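Local structure of acetone carboxylase alpha subunit (Xanthobacter autotrophicus Py2, 5M45) at residues Met359-Gln362 with Thr363-Ser367; Leu632-Glu635 with Pro636-Ala640. The protein is the alpha subunit of a six-chain carboxylase assembly and carries a hydantoinase B/oxoprolinase family region. One frame throughout, in Å; residues are numbered along the deposited sequence.

Interaction 1 of 2, residues Met359-Gln362 with Thr363-Ser367; sequences MMTQ and TLIPS
The carbonyl of M360 meets three successive backbone amides of the loop that follows it, those of T363, L364 and I365. L364 N lies in the carbonyl plane 2.9 Å from M360 O, but its N-H is well bent away from the line to the oxygen. I365 N, 3.1 Å from M360 O, points its hydrogen almost straight at the acceptor (175°) from a position tilted out of that plane. T363 N comes from above the plane, to one side of the lone pairs. The oxygen of this buried residue thus accepts three backbone N-H groups, from three, four and five residues on; the straight five-residue bond is that of a pi-type turn, and the chain curls tightly round it in leaving helix 349-361.

Apolar contacts follow the curl. I365 holds CG1 between its backbone N and carbonyl carbon (chi1 65°), which lays that methylene against T361 CA at 3.7 Å. M360 CG and L364 CD1 are a looser pair at 4.4 Å.

Other side-chain carbons come close to backbone carbonyl oxygens. P366 touches T361 O with its ring carbons, CB closest at 3.3 Å, while T363 CG2 rests 3.4 Å from M359 O.

Polar side-chain ends look elsewhere: T363 OG1 bonds to Y419 OH, Q362 NE2 to I478 O, and T361 OG1 turns back to V358 O within the helix.

The turn packs against helices 257-282 and 401-422. L275 of the former touches M360, L364 and I365, the latter lies against M359, Q362 and L364, and A374 of helix 373-376 meets M360 and I365.

Interaction 2 of 2, residues Leu632-Glu635 with Pro636-Ala640; sequences LDRE and PQAVA
R634 lays its guanidinium over the methyl of A638, whose CB stands 3.7 Å above the plane and over its centre. This is the close-packed part of the contact. With CG anti to the backbone N (chi1 -177°) and the chain extended as far as NE, the arginine reaches along the first turn of the helix, and its CD passes V639 CG2 at 3.9 Å. Salt bridges to D470 through NH1 and to D642 through NH2 hold the planar group in place, which probably offsets the charge of this buried side chain.

The helix starts here too. E635 occupies the N-cap position and P636 follows as the first helical residue, a place where its lack of an N-H costs no helical bond. E635 O accepts from A638 N at 2.9 Å, with the donor well above the carbonyl plane, and a weak bond to E635 O from V639 N at 3.5 Å continues the turn.

The solvent side is looser. The chain of E635 bends at chi2 (65°), bringing OE1 to 3.7 Å from P636 CD. There a water donates to E635 OE1 at 3.1 Å and accepts from Q637 N at 3.0 Å, so the carboxylate reaches this first-turn amide indirectly. Q637 sends its amide away from the loop, where NE2 bonds to D641.

Helix 636-645 packs against helix 652-657, whose Y657 touches both R634 and V639, and against strand 669-671, with V671 touching P636, Q637 and A640; R680 of helix 673-690 packs on P636.

Both interactions are local turns next to helices, and they are complementary: interaction 1 leads out of helix 349-361, whereas interaction 2 opens helix 636-645. Interaction 1 comes first along the chain, and about 265 residues separate them. In space their centres are 31 Å apart and their nearest atoms about 21 Å, without touching, and the two sets of neighbouring helices and strands differ. The centre of interaction 1 lies about 16 Å, and that of interaction 2 about 32 Å, from the centre of the chain. The first, part of the hydantoinase B/oxoprolinase region, has all its touching residues buried, whereas the second is partly open to solvent. They are separate local features, one in the interior and one nearer the periphery.

Interaction 1 of 2, residues Met359-Gln362 with Thr363-Ser367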
loop_
_atom_site.group_PDB
_atom_site.type_symbol
_atom_site.label_atom_id
_atom_site.label_comp_id
_atom_site.label_asym_id
_atom_site.label_seq_id
_atom_site.Cartn_x
_atom_site.Cartn_y
_atom_site.Cartn_z
ATOM N N MET A 359 -28.425 11.561 -7.351
ATOM C CA MET A 359 -29.595 12.281 -6.863
ATOM C C MET A 359 -30.602 12.557 -7.980
ATOM O O MET A 359 -31.824 12.324 -7.784
ATOM C CB MET A 359 -29.218 13.587 -6.161
ATOM C CG MET A 359 -30.450 14.364 -5.732
ATOM S SD MET A 359 -30.255 16.117 -5.635
ATOM C CE MET A 359 -29.896 16.557 -7.306
ATOM N N MET A 360 -30.128 13.035 -9.129
ATOM C CA MET A 360 -31.000 13.221 -10.293
ATOM C C MET A 360 -31.807 11.964 -10.687
ATOM O O MET A 360 -32.991 12.070 -10.997
ATOM C CB MET A 360 -30.223 13.700 -11.531
ATOM C CG MET A 360 -29.609 15.101 -11.420
ATOM S SD MET A 360 -28.317 15.427 -12.666
ATOM C CE MET A 360 -29.247 15.534 -14.077
ATOM N N THR A 361 -31.165 10.792 -10.671
ATOM C CA THR A 361 -31.845 9.523 -10.981
ATOM C C THR A 361 -33.005 9.180 -10.025
ATOM O O THR A 361 -33.860 8.381 -10.403
ATOM C CB THR A 361 -30.904 8.280 -11.028
ATOM O OG1 THR A 361 -30.526 7.869 -9.692
ATOM C CG2 THR A 361 -29.675 8.511 -11.947
ATOM N N GLN A 362 -33.004 9.742 -8.819
ATOM C CA GLN A 362 -34.030 9.481 -7.813
ATOM C C GLN A 362 -35.220 10.465 -7.833
ATOM O O GLN A 362 -36.209 10.241 -7.104
ATOM C CB GLN A 362 -33.433 9.439 -6.395
ATOM C CG GLN A 362 -32.394 8.344 -6.236
ATOM C CD GLN A 362 -31.659 8.363 -4.921
ATOM O OE1 GLN A 362 -32.123 8.897 -3.900
ATOM N NE2 GLN A 362 -30.475 7.757 -4.930
ATOM N N THR A 363 -35.137 11.521 -8.651
ATOM C CA THR A 363 -36.155 12.590 -8.652
ATOM C C THR A 363 -36.488 13.153 -10.066
ATOM O O THR A 363 -37.685 13.163 -10.471
ATOM C CB THR A 363 -35.792 13.708 -7.604
ATOM O OG1 THR A 363 -36.841 14.688 -7.535
ATOM C CG2 THR A 363 -34.443 14.427 -7.917
ATOM N N LEU A 364 -35.486 13.574 -10.842
ATOM C CA LEU A 364 -35.720 14.187 -12.169
ATOM C C LEU A 364 -35.893 13.168 -13.289
ATOM O O LEU A 364 -36.844 13.261 -14.067
ATOM C CB LEU A 364 -34.568 15.134 -12.568
ATOM C CG LEU A 364 -34.610 16.548 -11.986
ATOM C CD1 LEU A 364 -33.314 17.256 -12.259
ATOM C CD2 LEU A 364 -35.758 17.350 -12.560
ATOM N N ILE A 365 -34.991 12.190 -13.352
ATOM C CA ILE A 365 -34.933 11.234 -14.480
ATOM C C ILE A 365 -35.190 9.727 -14.205
ATOM O O ILE A 365 -34.763 8.901 -15.002
ATOM C CB ILE A 365 -33.585 11.393 -15.253
ATOM C CG1 ILE A 365 -32.384 11.002 -14.382
ATOM C CG2 ILE A 365 -33.423 12.815 -15.815
ATOM C CD1 ILE A 365 -31.071 11.003 -15.155
ATOM N N PRO A 366 -35.910 9.351 -13.128
ATOM C CA PRO A 366 -36.077 7.888 -12.902
ATOM C C PRO A 366 -36.742 7.088 -14.041
ATOM O O PRO A 366 -36.495 5.883 -14.158
ATOM C CB PRO A 366 -36.913 7.801 -11.615
ATOM C CG PRO A 366 -37.576 9.135 -11.478
ATOM C CD PRO A 366 -36.654 10.149 -12.140
ATOM N N SER A 367 -37.553 7.730 -14.870
ATOM C CA SER A 367 -38.154 7.014 -16.022
ATOM C C SER A 367 -37.562 7.396 -17.397
ATOM O O SER A 367 -38.132 7.040 -18.423
ATOM C CB SER A 367 -39.710 7.112 -15.992
ATOM O OG SER A 367 -40.080 8.434 -16.079
#

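Interaction 2 of 2, residues Leu632-Glu635 with Pro636-Ala640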
loop_
_atom_site.group_PDB
_atom_site.type_symbol
_atom_site.label_atom_id
_atom_site.label_comp_id
_atom_site.label_asym_id
_atom_site.label_seq_id
_atom_site.Cartn_x
_atom_site.Cartn_y
_atom_site.Cartn_z
ATOM N N LEU A 632 -46.531 23.135 13.971
ATOM C CA LEU A 632 -47.829 23.561 14.518
ATOM C C LEU A 632 -49.034 23.256 13.599
ATOM O O LEU A 632 -50.192 23.341 14.032
ATOM C CB LEU A 632 -47.786 25.078 14.866
ATOM C CG LEU A 632 -48.293 25.429 16.262
ATOM C CD1 LEU A 632 -47.352 24.886 17.319
ATOM C CD2 LEU A 632 -48.367 26.940 16.379
ATOM N N ASP A 633 -48.758 22.922 12.336
ATOM C CA ASP A 633 -49.774 22.483 11.400
ATOM C C ASP A 633 -49.909 20.963 11.278
ATOM O O ASP A 633 -50.752 20.503 10.510
ATOM C CB ASP A 633 -49.538 23.118 10.036
ATOM C CG ASP A 633 -49.785 24.672 10.079
ATOM O OD1 ASP A 633 -50.676 25.099 10.813
ATOM O OD2 ASP A 633 -49.067 25.492 9.460
ATOM N N ARG A 634 -49.118 20.175 12.023
ATOM C CA ARG A 634 -49.243 18.724 11.943
ATOM C C ARG A 634 -50.610 18.290 12.474
ATOM O O ARG A 634 -51.105 18.869 13.426
ATOM C CB ARG A 634 -48.150 18.008 12.727
ATOM C CG ARG A 634 -48.179 16.472 12.623
ATOM C CD ARG A 634 -46.818 15.919 12.940
ATOM N NE ARG A 634 -46.645 14.474 12.921
ATOM C CZ ARG A 634 -46.567 13.719 11.803
ATOM N NH1 ARG A 634 -46.761 14.250 10.600
ATOM N NH2 ARG A 634 -46.348 12.403 11.893
ATOM N N GLU A 635 -51.195 17.278 11.844
ATOM C CA GLU A 635 -52.438 16.674 12.299
ATOM C C GLU A 635 -52.298 16.112 13.720
ATOM O O GLU A 635 -51.433 15.252 13.936
ATOM C CB GLU A 635 -52.884 15.602 11.288
ATOM C CG GLU A 635 -54.379 15.294 11.301
ATOM C CD GLU A 635 -55.299 16.500 10.848
ATOM O OE1 GLU A 635 -56.138 16.994 11.706
ATOM O OE2 GLU A 635 -55.205 16.958 9.634
ATOM N N PRO A 636 -53.096 16.601 14.702
ATOM C CA PRO A 636 -52.884 16.110 16.081
ATOM C C PRO A 636 -52.902 14.585 16.276
ATOM O O PRO A 636 -52.088 14.073 17.032
ATOM C CB PRO A 636 -53.959 16.804 16.895
ATOM C CG PRO A 636 -54.182 18.084 16.150
ATOM C CD PRO A 636 -54.064 17.715 14.676
ATOM N N GLN A 637 -53.778 13.875 15.566
ATOM C CA GLN A 637 -53.834 12.403 15.665
ATOM C C GLN A 637 -52.510 11.749 15.209
ATOM O O GLN A 637 -52.129 10.718 15.732
ATOM C CB GLN A 637 -55.047 11.840 14.891
ATOM C CG GLN A 637 -55.312 10.343 15.088
ATOM C CD GLN A 637 -55.526 9.997 16.556
ATOM O OE1 GLN A 637 -56.351 10.606 17.250
ATOM N NE2 GLN A 637 -54.759 9.052 17.059
ATOM N N ALA A 638 -51.811 12.362 14.257
ATOM C CA ALA A 638 -50.531 11.813 13.779
ATOM C C ALA A 638 -49.437 11.904 14.860
ATOM O O ALA A 638 -48.549 11.044 14.911
ATOM C CB ALA A 638 -50.076 12.506 12.481
ATOM N N VAL A 639 -49.515 12.932 15.715
ATOM C CA VAL A 639 -48.625 13.076 16.864
ATOM C C VAL A 639 -48.944 11.946 17.868
ATOM O O VAL A 639 -48.032 11.239 18.302
ATOM C CB VAL A 639 -48.684 14.483 17.510
ATOM C CG1 VAL A 639 -47.751 14.575 18.716
ATOM C CG2 VAL A 639 -48.318 15.569 16.501
ATOM N N ALA A 640 -50.215 11.739 18.214
ATOM C CA ALA A 640 -50.581 10.644 19.122
ATOM C C ALA A 640 -50.142 9.254 18.570
ATOM O O ALA A 640 -49.556 8.436 19.308
ATOM C CB ALA A 640 -52.076 10.654 19.399
HETATM O O HOH W 1 -56.088 14.963 14.071
#